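PDB 6L9I: oxalate decarboxylase from Lactobacillus farciminis, which catalyses, as its name implies, the decarboxylation of oxalate to formate and carbon dioxide, probably with manganese held in its cupin domains. Local coordinates for residues A[205-209]-A[210-214]. Residues are numbered along the deposited sequence; the frame is centred on the assembly and turned at random.
Sequences FTFHM and NDLKP
H208 and D211 meet through the first bond of a short 3-10 turn, in the linker that leads from one cupin barrel of this bicupin into the other. D211 N donates to H208 O (3.1 Å, N-H...O angle 155°). One residue on, L212 N repeats the i to i+3 pattern with M209 O at 3.3 Å, a more bent bond at 146°. Beside the turn these bonds make, apolar side chains meet. F207 presents the edge of its ring, CE1 lying 3.9 Å from L212 CB, which sits near the ring plane; the two side chains cross at about a right angle. Bends at chi2 and chi3 curl the M209 chain, whose SD lies 4.2 Å from L212 CD2, a looser contact. Further out, I225 of strand 220-225 packs on both M209 and L212, W223 adds to the cover of L212, and the F230 ring meets that of F207. Toward the first barrel, strand 206-207 pairs antiparallel with strand 110-113 at the margin of its sheet, and D109 OD1 accepts a hydrogen bond from M209 N. Placing CG anti to the carbonyl carbon (chi1 -73°) leads the H208 imidazole away from D211, and its NE2 hydrogen-bonds D103 OD2, while the nearest side-chain atom of H208 to D211 OD1 is CB, at 3.8 Å.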
ATOM      1  N   PHE A 205     -33.923  16.519  -2.222  1.00 21.96           N
ATOM      2  CA  PHE A 205     -32.521  16.393  -2.597  1.00 20.08           C
ATOM      3  C   PHE A 205     -31.926  17.728  -2.995  1.00 23.79           C
ATOM      4  O   PHE A 205     -30.884  17.779  -3.658  1.00 26.08           O
ATOM      5  CB  PHE A 205     -32.372  15.374  -3.730  1.00 17.07           C
ATOM      6  CG  PHE A 205     -32.661  13.962  -3.310  1.00 14.88           C
ATOM      7  CD1 PHE A 205     -32.752  13.628  -1.969  1.00 12.53           C
ATOM      8  CD2 PHE A 205     -32.842  12.968  -4.254  1.00 16.98           C
ATOM      9  CE1 PHE A 205     -33.021  12.327  -1.579  1.00 11.42           C
ATOM     10  CE2 PHE A 205     -33.109  11.669  -3.871  1.00 13.99           C
ATOM     11  CZ  PHE A 205     -33.198  11.347  -2.536  1.00 10.53           C
ATOM     12  N   THR A 206     -32.600  18.803  -2.595  1.00 26.36           N
ATOM     13  CA  THR A 206     -32.310  20.158  -3.024  1.00 30.24           C
ATOM     14  C   THR A 206     -32.384  21.075  -1.814  1.00 29.40           C
ATOM     15  O   THR A 206     -33.053  20.778  -0.819  1.00 28.30           O
ATOM     16  CB  THR A 206     -33.288  20.617  -4.104  1.00 30.51           C
ATOM     17  OG1 THR A 206     -32.679  21.645  -4.891  1.00 34.90           O
ATOM     18  CG2 THR A 206     -34.569  21.149  -3.470  1.00 28.44           C
ATOM     19  N   PHE A 207     -31.656  22.183  -1.894  1.00 26.86           N
ATOM     20  CA  PHE A 207     -31.675  23.189  -0.838  1.00 29.95           C
ATOM     21  C   PHE A 207     -31.755  24.573  -1.470  1.00 36.77           C
ATOM     22  O   PHE A 207     -30.843  24.978  -2.198  1.00 34.16           O
ATOM     23  CB  PHE A 207     -30.454  23.083   0.077  1.00 29.65           C
ATOM     24  CG  PHE A 207     -30.587  23.891   1.333  1.00 29.42           C
ATOM     25  CD1 PHE A 207     -30.188  25.215   1.365  1.00 35.65           C
ATOM     26  CD2 PHE A 207     -31.146  23.338   2.472  1.00 27.85           C
ATOM     27  CE1 PHE A 207     -30.330  25.969   2.512  1.00 33.85           C
ATOM     28  CE2 PHE A 207     -31.293  24.085   3.618  1.00 21.21           C
ATOM     29  CZ  PHE A 207     -30.883  25.404   3.639  1.00 25.64           C
ATOM     30  N   HIS A 208     -32.845  25.292  -1.195  1.00 33.65           N
ATOM     31  CA  HIS A 208     -33.036  26.646  -1.698  1.00 35.61           C
ATOM     32  C   HIS A 208     -32.442  27.639  -0.702  1.00 41.71           C
ATOM     33  O   HIS A 208     -32.879  27.716   0.452  1.00 38.71           O
ATOM     34  CB  HIS A 208     -34.516  26.931  -1.948  1.00 34.36           C
ATOM     35  CG  HIS A 208     -35.062  26.239  -3.159  1.00 35.29           C
ATOM     36  ND1 HIS A 208     -35.263  26.888  -4.358  1.00 33.24           N
ATOM     37  CD2 HIS A 208     -35.464  24.960  -3.352  1.00 32.91           C
ATOM     38  CE1 HIS A 208     -35.756  26.036  -5.240  1.00 27.28           C
ATOM     39  NE2 HIS A 208     -35.889  24.860  -4.655  1.00 28.10           N
ATOM     40  N   MET A 209     -31.426  28.381  -1.151  1.00 42.28           N
ATOM     41  CA  MET A 209     -30.610  29.184  -0.245  1.00 34.97           C
ATOM     42  C   MET A 209     -31.340  30.391   0.330  1.00 35.93           C
ATOM     43  O   MET A 209     -30.887  30.940   1.338  1.00 39.23           O
ATOM     44  CB  MET A 209     -29.343  29.651  -0.979  1.00 34.82           C
ATOM     45  CG  MET A 209     -28.233  30.134  -0.058  1.00 36.95           C
ATOM     46  SD  MET A 209     -27.715  28.834   1.075  1.00 36.83           S
ATOM     47  CE  MET A 209     -27.299  27.541  -0.087  1.00 30.01           C
ATOM     48  N   ASN A 210     -32.459  30.810  -0.260  1.00 37.75           N
ATOM     49  CA  ASN A 210     -33.199  31.927   0.313  1.00 42.98           C
ATOM     50  C   ASN A 210     -33.918  31.547   1.597  1.00 39.18           C
ATOM     51  O   ASN A 210     -34.344  32.448   2.329  1.00 37.51           O
ATOM     52  CB  ASN A 210     -34.186  32.489  -0.722  1.00 47.93           C
ATOM     53  CG  ASN A 210     -33.502  33.377  -1.745  1.00 64.26           C
ATOM     54  OD1 ASN A 210     -33.646  33.168  -2.951  1.00 63.36           O
ATOM     55  ND2 ASN A 210     -32.742  34.360  -1.273  1.00 54.21           N
ATOM     56  N   ASP A 211     -34.073  30.243   1.867  1.00 38.08           N
ATOM     57  CA  ASP A 211     -34.660  29.693   3.090  1.00 35.16           C
ATOM     58  C   ASP A 211     -33.700  29.697   4.275  1.00 43.37           C
ATOM     59  O   ASP A 211     -34.038  29.145   5.331  1.00 54.69           O
ATOM     60  CB  ASP A 211     -35.177  28.264   2.841  1.00 35.74           C
ATOM     61  CG  ASP A 211     -36.116  28.188   1.660  1.00 51.44           C
ATOM     62  OD1 ASP A 211     -36.508  27.063   1.283  1.00 49.67           O
ATOM     63  OD2 ASP A 211     -36.456  29.252   1.100  1.00 59.67           O
ATOM     64  N   LEU A 212     -32.503  30.261   4.118  1.00 42.18           N
ATOM     65  CA  LEU A 212     -31.478  30.141   5.152  1.00 38.38           C
ATOM     66  C   LEU A 212     -30.932  31.502   5.543  1.00 46.08           C
ATOM     67  O   LEU A 212     -30.535  32.301   4.681  1.00 43.52           O
ATOM     68  CB  LEU A 212     -30.330  29.233   4.728  1.00 34.95           C
ATOM     69  CG  LEU A 212     -29.342  28.997   5.870  1.00 37.19           C
ATOM     70  CD1 LEU A 212     -29.903  27.978   6.859  1.00 40.54           C
ATOM     71  CD2 LEU A 212     -28.032  28.504   5.297  1.00 32.85           C
ATOM     72  N   LYS A 213     -30.870  31.733   6.875  1.00 49.08           N
ATOM     73  CA  LYS A 213     -30.377  32.930   7.528  1.00 43.30           C
ATOM     74  C   LYS A 213     -28.869  32.818   7.691  1.00 44.35           C
ATOM     75  O   LYS A 213     -28.392  31.808   8.232  1.00 41.64           O
ATOM     76  CB  LYS A 213     -30.999  32.989   8.904  1.00 47.15           C
ATOM     77  CG  LYS A 213     -32.307  33.684   8.921  1.00 59.54           C
ATOM     78  CD  LYS A 213     -32.231  34.992   8.148  1.00 66.31           C
ATOM     79  CE  LYS A 213     -33.053  36.021   8.931  1.00 71.77           C
ATOM     80  NZ  LYS A 213     -33.672  37.132   8.141  1.00 73.55           N
ATOM     81  N   PRO A 214     -28.080  33.802   7.283  1.00 43.26           N
ATOM     82  CA  PRO A 214     -26.635  33.694   7.491  1.00 40.68           C
ATOM     83  C   PRO A 214     -26.212  34.130   8.887  1.00 40.57           C
ATOM     84  O   PRO A 214     -26.762  35.066   9.471  1.00 42.73           O
ATOM     85  CB  PRO A 214     -26.037  34.607   6.403  1.00 42.90           C
ATOM     86  CG  PRO A 214     -27.049  35.633   6.146  1.00 41.59           C
ATOM     87  CD  PRO A 214     -28.405  34.896   6.344  1.00 40.44           C
TER